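Local coordinates for protein beta-galactosidase (Bacillus circulans subsp. alkalophilus, PDB 3TTY) that hydrolyses beta-galactosides to release galactose, as a trimeric glycoside hydrolase built on a TIM barrel, at residues Cys115-Thr120 / Arg223-Ser228; Trp274-Ser279 / Met289-Met294; Ser488-Glu493 / Gly500-Glu505. All coordinates share one frame; numbering follows the deposited sequence.

Contact 1 of 3, residues Cys115-Thr120 / Arg223-Ser228. With ZN (zinc ion), chain G.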
loop_
_atom_site.group_PDB
_atom_site.type_symbol
_atom_site.label_atom_id
_atom_site.label_comp_id
_atom_site.label_asym_id
_atom_site.label_seq_id
_atom_site.Cartn_x
_atom_site.Cartn_y
_atom_site.Cartn_z
ATOM N N CYS A 115 19.554 15.981 12.070
ATOM C CA CYS A 115 20.551 15.530 11.108
ATOM C C CYS A 115 21.863 15.298 11.849
ATOM O O CYS A 115 22.374 16.206 12.503
ATOM C CB CYS A 115 20.740 16.537 9.971
ATOM S SG CYS A 115 22.294 16.294 9.079
ATOM N N PRO A 116 22.407 14.076 11.759
ATOM C CA PRO A 116 23.610 13.722 12.519
ATOM C C PRO A 116 24.848 14.411 11.949
ATOM O O PRO A 116 25.899 14.400 12.571
ATOM C CB PRO A 116 23.706 12.209 12.326
ATOM C CG PRO A 116 23.089 11.979 11.000
ATOM C CD PRO A 116 21.974 12.983 10.871
ATOM N N ASN A 117 24.719 15.010 10.775
ATOM C CA ASN A 117 25.824 15.747 10.192
ATOM C C ASN A 117 25.601 17.247 10.250
ATOM O O ASN A 117 26.189 17.998 9.481
ATOM C CB ASN A 117 26.090 15.282 8.760
ATOM C CG ASN A 117 26.874 13.992 8.721
ATOM O OD1 ASN A 117 27.968 13.910 9.285
ATOM N ND2 ASN A 117 26.305 12.960 8.102
ATOM N N SER A 118 24.758 17.672 11.188
ATOM C CA SER A 118 24.375 19.075 11.318
ATOM C C SER A 118 25.321 19.872 12.218
ATOM O O SER A 118 25.549 19.516 13.369
ATOM C CB SER A 118 22.942 19.173 11.839
ATOM O OG SER A 118 22.680 20.447 12.394
ATOM N N PRO A 119 25.874 20.973 11.691
ATOM C CA PRO A 119 26.779 21.777 12.516
ATOM C C PRO A 119 26.048 22.393 13.712
ATOM O O PRO A 119 26.613 22.519 14.801
ATOM C CB PRO A 119 27.262 22.881 11.555
ATOM C CG PRO A 119 26.921 22.395 10.182
ATOM C CD PRO A 119 25.728 21.504 10.322
ATOM N N THR A 120 24.802 22.789 13.517
ATOM C CA THR A 120 24.050 23.376 14.618
ATOM C C THR A 120 23.776 22.357 15.714
ATOM O O THR A 120 24.064 22.600 16.880
ATOM C CB THR A 120 22.752 24.003 14.143
ATOM O OG1 THR A 120 23.073 25.115 13.305
ATOM C CG2 THR A 120 21.919 24.467 15.336
ATOM N N ARG A 223 26.191 2.142 6.292
ATOM C CA ARG A 223 27.360 2.199 7.172
ATOM C C ARG A 223 27.592 3.643 7.619
ATOM O O ARG A 223 27.796 3.919 8.796
ATOM C CB ARG A 223 28.618 1.677 6.476
ATOM C CG ARG A 223 28.559 0.243 6.035
ATOM C CD ARG A 223 29.809 -0.158 5.257
ATOM N NE ARG A 223 30.026 -1.605 5.315
ATOM C CZ ARG A 223 30.290 -2.385 4.272
ATOM N NH1 ARG A 223 30.386 -1.869 3.051
ATOM N NH2 ARG A 223 30.457 -3.695 4.456
ATOM N N PHE A 224 27.550 4.553 6.653
ATOM C CA PHE A 224 27.856 5.963 6.858
ATOM C C PHE A 224 26.888 6.633 7.834
ATOM O O PHE A 224 27.299 7.311 8.787
ATOM C CB PHE A 224 27.849 6.670 5.490
ATOM C CG PHE A 224 27.762 8.164 5.572
ATOM C CD1 PHE A 224 28.779 8.901 6.160
ATOM C CD2 PHE A 224 26.675 8.830 5.047
ATOM C CE1 PHE A 224 28.699 10.287 6.242
ATOM C CE2 PHE A 224 26.580 10.211 5.127
ATOM C CZ PHE A 224 27.597 10.943 5.726
ATOM N N GLN A 225 25.594 6.448 7.589
ATOM C CA GLN A 225 24.556 6.967 8.479
ATOM C C GLN A 225 24.726 6.433 9.901
ATOM O O GLN A 225 24.664 7.178 10.873
ATOM C CB GLN A 225 23.172 6.619 7.926
ATOM C CG GLN A 225 22.744 7.518 6.757
ATOM C CD GLN A 225 22.580 8.957 7.189
ATOM O OE1 GLN A 225 21.664 9.285 7.942
ATOM N NE2 GLN A 225 23.477 9.824 6.735
ATOM N N SER A 226 24.963 5.133 10.012
ATOM C CA SER A 226 25.220 4.528 11.298
ATOM C C SER A 226 26.461 5.173 11.938
ATOM O O SER A 226 26.391 5.624 13.078
ATOM C CB SER A 226 25.361 3.019 11.152
ATOM O OG SER A 226 25.516 2.399 12.413
ATOM N N ASP A 227 27.572 5.259 11.198
ATOM C CA ASP A 227 28.778 5.917 11.705
ATOM C C ASP A 227 28.517 7.362 12.158
ATOM O O ASP A 227 29.046 7.780 13.179
ATOM C CB ASP A 227 29.921 5.923 10.669
ATOM C CG ASP A 227 30.528 4.553 10.438
ATOM O OD1 ASP A 227 30.016 3.564 11.003
ATOM O OD2 ASP A 227 31.516 4.458 9.668
ATOM N N SER A 228 27.724 8.110 11.386
ATOM C CA SER A 228 27.455 9.525 11.663
ATOM C C SER A 228 26.698 9.720 12.980
ATOM O O SER A 228 27.018 10.608 13.775
ATOM C CB SER A 228 26.638 10.171 10.533
ATOM O OG SER A 228 27.313 10.136 9.292
HETATM ZN ZN ZN G . 21.682 15.036 7.072
#
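P116 lays its ring against S228, the CB atoms of P116 and S228 4.0 Å apart, where helix 215-243 runs against the turn. N117 follows, and its amide does the polar work: ND2 of N117 donates to OG of S228 over 3.2 Å, a somewhat bent bond that leaves the amide plane by 25°. That hydroxyl is already committed, since OG of S228 gives its own proton to the carbonyl O of F224, 2.9 Å away, one turn back. F224 O thus takes two donors, the backbone N and the side chain of S228. With CG of F224 anti to the backbone N (chi1 164°), the phenyl ring lies beside this network: one face carries S228 OG, offset toward the rim, while CZ of F224 comes 3.4 Å from ND2 of N117, ring and amide planes 12° apart. Q225 turns its OE1 to the backbone N of C155. At the start of the turn, SG of C115 binds zinc at 2.4 Å and takes a weak bond from the backbone N of N117. C155, C157 and C160 complete the shell, making this a Cys4 zinc site of mostly loop cysteines, beside helices 158-172 and 215-243 of the TIM-barrel domain.

Contact 2 of 3, residues Trp274-Ser279 / Met289-Met294. With GLA (alpha-D-galactopyranose), chain H.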
loop_
_atom_site.group_PDB
_atom_site.type_symbol
_atom_site.label_atom_id
_atom_site.label_comp_id
_atom_site.label_asym_id
_atom_site.label_seq_id
_atom_site.Cartn_x
_atom_site.Cartn_y
_atom_site.Cartn_z
ATOM N N TRP A 274 18.833 -1.236 26.594
ATOM C CA TRP A 274 17.872 -1.395 25.508
ATOM C C TRP A 274 16.433 -1.365 25.972
ATOM O O TRP A 274 16.147 -1.404 27.171
ATOM C CB TRP A 274 18.187 -2.641 24.659
ATOM C CG TRP A 274 17.510 -3.941 25.022
ATOM C CD1 TRP A 274 17.763 -4.739 26.112
ATOM C CD2 TRP A 274 16.523 -4.633 24.243
ATOM N NE1 TRP A 274 16.972 -5.870 26.067
ATOM C CE2 TRP A 274 16.203 -5.829 24.931
ATOM C CE3 TRP A 274 15.870 -4.353 23.035
ATOM C CZ2 TRP A 274 15.263 -6.739 24.450
ATOM C CZ3 TRP A 274 14.929 -5.261 22.557
ATOM C CH2 TRP A 274 14.632 -6.435 23.268
ATOM N N ASP A 275 15.535 -1.291 24.999
ATOM C CA ASP A 275 14.129 -1.042 25.248
ATOM C C ASP A 275 13.313 -2.204 24.684
ATOM O O ASP A 275 13.190 -2.362 23.473
ATOM C CB ASP A 275 13.718 0.296 24.610
ATOM C CG ASP A 275 14.625 1.472 25.044
ATOM O OD1 ASP A 275 15.206 1.427 26.151
ATOM O OD2 ASP A 275 14.754 2.454 24.279
ATOM N N ASN A 276 12.756 -3.017 25.575
ATOM C CA ASN A 276 12.079 -4.251 25.176
ATOM C C ASN A 276 10.557 -4.146 25.197
ATOM O O ASN A 276 9.936 -4.050 26.269
ATOM C CB ASN A 276 12.540 -5.414 26.057
ATOM C CG ASN A 276 11.805 -6.695 25.754
ATOM O OD1 ASN A 276 11.512 -7.491 26.653
ATOM N ND2 ASN A 276 11.487 -6.901 24.488
ATOM N N TYR A 277 9.972 -4.170 24.001
ATOM C CA TYR A 277 8.529 -4.024 23.823
ATOM C C TYR A 277 7.936 -5.145 22.982
ATOM O O TYR A 277 7.669 -4.961 21.794
ATOM C CB TYR A 277 8.209 -2.672 23.187
ATOM C CG TYR A 277 8.512 -1.507 24.113
ATOM C CD1 TYR A 277 7.566 -1.060 25.027
ATOM C CD2 TYR A 277 9.750 -0.869 24.084
ATOM C CE1 TYR A 277 7.841 0.001 25.879
ATOM C CE2 TYR A 277 10.031 0.188 24.930
ATOM C CZ TYR A 277 9.073 0.616 25.826
ATOM O OH TYR A 277 9.347 1.662 26.677
ATOM N N PRO A 278 7.742 -6.322 23.589
ATOM C CA PRO A 278 7.134 -7.400 22.808
ATOM C C PRO A 278 5.656 -7.148 22.699
ATOM O O PRO A 278 5.070 -6.586 23.631
ATOM C CB PRO A 278 7.378 -8.652 23.664
ATOM C CG PRO A 278 8.451 -8.276 24.627
ATOM C CD PRO A 278 8.253 -6.798 24.881
ATOM N N SER A 279 5.061 -7.550 21.583
ATOM C CA SER A 279 3.611 -7.586 21.458
ATOM C C SER A 279 3.053 -8.904 21.999
ATOM O O SER A 279 3.790 -9.862 22.211
ATOM C CB SER A 279 3.198 -7.394 19.995
ATOM O OG SER A 279 3.477 -6.064 19.581
ATOM N N MET A 289 16.006 -14.049 22.315
ATOM C CA MET A 289 17.095 -13.857 21.366
ATOM C C MET A 289 17.566 -12.393 21.344
ATOM O O MET A 289 18.763 -12.122 21.207
ATOM C CB MET A 289 16.691 -14.333 19.959
ATOM C CG MET A 289 17.868 -14.449 18.993
ATOM S SD MET A 289 17.411 -14.957 17.328
ATOM C CE MET A 289 16.196 -13.708 16.906
ATOM N N ALA A 290 16.632 -11.456 21.498
ATOM C CA ALA A 290 16.993 -10.033 21.553
ATOM C C ALA A 290 17.780 -9.627 22.821
ATOM O O ALA A 290 18.782 -8.912 22.730
ATOM C CB ALA A 290 15.752 -9.140 21.357
ATOM N N HIS A 291 17.333 -10.073 23.994
ATOM C CA HIS A 291 18.088 -9.815 25.213
ATOM C C HIS A 291 19.467 -10.427 25.024
ATOM O O HIS A 291 20.492 -9.827 25.368
ATOM C CB HIS A 291 17.446 -10.479 26.438
ATOM C CG HIS A 291 16.112 -9.921 26.834
ATOM N ND1 HIS A 291 15.931 -8.613 27.224
ATOM C CD2 HIS A 291 14.901 -10.519 26.957
ATOM C CE1 HIS A 291 14.662 -8.420 27.542
ATOM N NE2 HIS A 291 14.019 -9.563 27.389
ATOM N N ASN A 292 19.471 -11.651 24.500
ATOM C CA ASN A 292 20.702 -12.387 24.254
ATOM C C ASN A 292 21.667 -11.570 23.402
ATOM O O ASN A 292 22.826 -11.386 23.763
ATOM C CB ASN A 292 20.386 -13.712 23.565
ATOM C CG ASN A 292 21.476 -14.750 23.759
ATOM O OD1 ASN A 292 22.672 -14.461 23.619
ATOM N ND2 ASN A 292 21.067 -15.970 24.082
ATOM N N LEU A 293 21.174 -11.058 22.281
ATOM C CA LEU A 293 21.998 -10.250 21.397
ATOM C C LEU A 293 22.547 -9.035 22.128
ATOM O O LEU A 293 23.651 -8.581 21.851
ATOM C CB LEU A 293 21.189 -9.797 20.176
ATOM C CG LEU A 293 21.936 -8.921 19.175
ATOM C CD1 LEU A 293 23.071 -9.716 18.513
ATOM C CD2 LEU A 293 20.983 -8.387 18.133
ATOM N N MET A 294 21.781 -8.492 23.065
ATOM C CA MET A 294 22.227 -7.283 23.743
ATOM C C MET A 294 23.391 -7.612 24.667
ATOM O O MET A 294 24.290 -6.792 24.894
ATOM C CB MET A 294 21.083 -6.627 24.521
ATOM C CG MET A 294 19.930 -6.104 23.667
ATOM S SD MET A 294 20.347 -4.766 22.541
ATOM C CE MET A 294 20.723 -5.685 21.044
HETATM C C1 GLA H . 10.872 4.024 23.222
HETATM C C2 GLA H . 11.311 5.421 23.726
HETATM C C3 GLA H . 10.489 5.910 24.932
HETATM C C4 GLA H . 9.018 5.709 24.602
HETATM C C5 GLA H . 8.778 4.249 24.204
HETATM C C6 GLA H . 7.277 4.055 23.952
HETATM O O1 GLA H . 11.206 2.920 24.083
HETATM O O2 GLA H . 12.684 5.408 24.080
HETATM O O3 GLA H . 10.710 7.305 25.202
HETATM O O4 GLA H . 8.735 6.555 23.495
HETATM O O5 GLA H . 9.472 3.976 22.982
HETATM O O6 GLA H . 6.953 2.659 23.960
#
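W274 leaves its strand with its CB 3.7 Å from the sulfur SD of M294. At CG of the indole the next atom of the methionine takes over: CG of M294 sits 3.5 Å from the centroid of the five-membered ring of W274, a CH-pi contact 12° off the ring normal, with SD oblique beside it as a Met-aromatic contact. With its CG anti to the carbonyl carbon (chi1 -65°), M294 sets that methylene over the indole, and the bend at chi2 brings SD back toward CB of W274. CB of N276 lies against the opposite face, toward its rim. At the edge, NE1 of W274 donates to ND1 of H291 over 3.2 Å; the acceptor lies in the indole plane, although the bond arrives 29° out of the imidazole plane. This fills the space between strand and helix in the beta-alpha-beta unit 273-275, 284-296, 303-307 of the TIM barrel. Farther along the indole, CZ2 borders H291, and CH2 of W274 ends 3.5 Å from CB of A290. D275 and Y277, alternating with W274 and N276, serve the galactose pocket: the Y277 ring carries the sugar's O6 over one face, and the hydroxyl of Y277 is hydrogen-bonded to E307.

Contact 3 of 3, residues Ser488-Glu493 / Gly500-Glu505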
loop_
_atom_site.group_PDB
_atom_site.type_symbol
_atom_site.label_atom_id
_atom_site.label_comp_id
_atom_site.label_asym_id
_atom_site.label_seq_id
_atom_site.Cartn_x
_atom_site.Cartn_y
_atom_site.Cartn_z
ATOM N N SER A 488 25.266 -18.787 1.681
ATOM C CA SER A 488 26.319 -18.274 2.553
ATOM C C SER A 488 27.636 -18.247 1.791
ATOM O O SER A 488 27.836 -19.020 0.852
ATOM C CB SER A 488 26.464 -19.149 3.800
ATOM O OG SER A 488 25.236 -19.227 4.488
ATOM N N GLY A 489 28.536 -17.364 2.196
ATOM C CA GLY A 489 29.814 -17.234 1.514
ATOM C C GLY A 489 29.697 -16.770 0.073
ATOM O O GLY A 489 30.510 -17.129 -0.770
ATOM N N ILE A 490 28.690 -15.958 -0.215
ATOM C CA ILE A 490 28.461 -15.511 -1.577
ATOM C C ILE A 490 29.280 -14.258 -1.907
ATOM O O ILE A 490 29.891 -14.185 -2.967
ATOM C CB ILE A 490 26.975 -15.257 -1.841
ATOM C CG1 ILE A 490 26.131 -16.453 -1.366
ATOM C CG2 ILE A 490 26.740 -14.938 -3.316
ATOM C CD1 ILE A 490 26.407 -17.776 -2.123
ATOM N N VAL A 491 29.331 -13.295 -0.989
ATOM C CA VAL A 491 29.996 -12.017 -1.270
ATOM C C VAL A 491 31.027 -11.589 -0.227
ATOM O O VAL A 491 31.114 -12.174 0.856
ATOM C CB VAL A 491 28.976 -10.877 -1.408
ATOM C CG1 VAL A 491 28.003 -11.160 -2.559
ATOM C CG2 VAL A 491 28.226 -10.673 -0.083
ATOM N N ASN A 492 31.808 -10.563 -0.560
ATOM C CA ASN A 492 32.700 -9.954 0.416
ATOM C C ASN A 492 32.082 -8.685 1.001
ATOM O O ASN A 492 30.903 -8.426 0.822
ATOM C CB ASN A 492 34.071 -9.642 -0.186
ATOM C CG ASN A 492 34.028 -8.485 -1.165
ATOM O OD1 ASN A 492 32.968 -7.892 -1.410
ATOM N ND2 ASN A 492 35.184 -8.150 -1.732
ATOM N N GLU A 493 32.902 -7.905 1.686
ATOM C CA GLU A 493 32.463 -6.724 2.423
ATOM C C GLU A 493 31.843 -5.644 1.547
ATOM O O GLU A 493 31.178 -4.751 2.051
ATOM C CB GLU A 493 33.664 -6.136 3.152
ATOM C CG GLU A 493 34.963 -6.494 2.440
ATOM C CD GLU A 493 36.088 -5.584 2.828
ATOM O OE1 GLU A 493 35.875 -4.778 3.764
ATOM O OE2 GLU A 493 37.176 -5.676 2.203
ATOM N N GLY A 500 34.290 -18.375 -8.439
ATOM C CA GLY A 500 34.965 -19.660 -8.475
ATOM C C GLY A 500 34.188 -20.784 -7.820
ATOM O O GLY A 500 34.669 -21.927 -7.758
ATOM N N GLY A 501 32.992 -20.456 -7.329
ATOM C CA GLY A 501 32.092 -21.447 -6.760
ATOM C C GLY A 501 31.648 -21.158 -5.337
ATOM O O GLY A 501 32.471 -20.981 -4.431
ATOM N N TYR A 502 30.334 -21.101 -5.136
ATOM C CA TYR A 502 29.800 -20.920 -3.793
ATOM C C TYR A 502 30.154 -22.186 -3.008
ATOM O O TYR A 502 30.142 -23.279 -3.575
ATOM C CB TYR A 502 28.285 -20.785 -3.859
ATOM C CG TYR A 502 27.757 -19.839 -4.923
ATOM C CD1 TYR A 502 26.746 -20.241 -5.768
ATOM C CD2 TYR A 502 28.246 -18.540 -5.059
ATOM C CE1 TYR A 502 26.241 -19.406 -6.716
ATOM C CE2 TYR A 502 27.736 -17.682 -6.024
ATOM C CZ TYR A 502 26.721 -18.125 -6.842
ATOM O OH TYR A 502 26.165 -17.320 -7.818
ATOM N N PRO A 503 30.438 -22.062 -1.702
ATOM C CA PRO A 503 30.460 -20.849 -0.874
ATOM C C PRO A 503 31.831 -20.172 -0.774
ATOM O O PRO A 503 32.261 -19.794 0.326
ATOM C CB PRO A 503 30.042 -21.374 0.503
ATOM C CG PRO A 503 30.573 -22.763 0.541
ATOM C CD PRO A 503 30.509 -23.288 -0.879
ATOM N N GLY A 504 32.506 -20.013 -1.908
ATOM C CA GLY A 504 33.683 -19.159 -1.967
ATOM C C GLY A 504 34.730 -19.462 -0.917
ATOM O O GLY A 504 35.312 -20.535 -0.937
ATOM N N GLU A 505 34.975 -18.522 -0.007
ATOM C CA GLU A 505 36.014 -18.703 1.006
ATOM C C GLU A 505 35.678 -19.816 2.003
ATOM O O GLU A 505 36.553 -20.292 2.721
ATOM C CB GLU A 505 36.290 -17.391 1.752
ATOM C CG GLU A 505 36.603 -16.203 0.831
ATOM C CD GLU A 505 36.997 -14.948 1.597
ATOM O OE1 GLU A 505 37.698 -15.076 2.624
ATOM O OE2 GLU A 505 36.610 -13.831 1.177
HETATM O O HOH W 1 33.096 -16.698 0.502
HETATM O O HOH W 2 33.311 -13.746 0.352
#
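Y502 is where 500-505 first meets 488-493, its ring lying across the side chain of I490. The delta methyl does most of the touching: CD1 of I490 is 3.5 Å from CD2 of Y502, and CG2 follows along the ring at 4.0 Å from CE2 of Y502. CG of Y502 stands anti to its carbonyl carbon (chi1 -46°), which brings the ring alongside I490, and the hydroxyl of Y502 is hydrogen-bonded to H364 of the second subunit. Were the tyrosine cut back to an alanine here, the methyls of I490 would probably lose their aromatic cover and H364 of the second subunit its hydroxyl partner. A cis peptide then leads into P503, which settles on the backbone: CB of P503 is 3.2 Å from O of S488, and the carbonyl C of P503 is 3.3 Å from O of G489. There is little room here. A beta-carbon on G489 would run into O of P503, and the positive phi of G489 favours glycine as well. G504 is constrained likewise, since a beta-carbon there would crowd G489 O; its N closes a type VI turn, with the cis proline third, onto O of G501 at 2.7 Å. At E505 a water bridges the segments: it accepts from the backbone N of E505 at 2.7 Å and lies 2.9 Å from O of G489, to which it can donate. The loop links strand 481-485 to helix 507-510 in the trimerisation domain. Strand 512-519 supports it through A514 touching Y502 and I512 against P503, the loop around Y462 pairs with the backbone of I490 and V491, and Y357 of the second subunit packs on those same two residues.

How the contacts relate
Along the chain the three contacts come in series. Contacts 1 and 2 both belong to the TIM barrel, their centres about 25 Å apart and their nearest atoms about 13 Å apart: contact 2 ties barrel strand 273-275, which brings residues to the galactose, to its following helix, while contact 1 holds the zinc-bearing turn to the long helix 215-243. Contact 3 lies in the trimerisation domain, at a subunit interface, with its centre about 31 Å from that of contact 2. It nevertheless meets contact 1, through a probable hydrogen bond of 2.7 Å from NH2 of R223 to O of E493. Helix 215-243 therefore faces both the zinc site and the domain that joins the subunits.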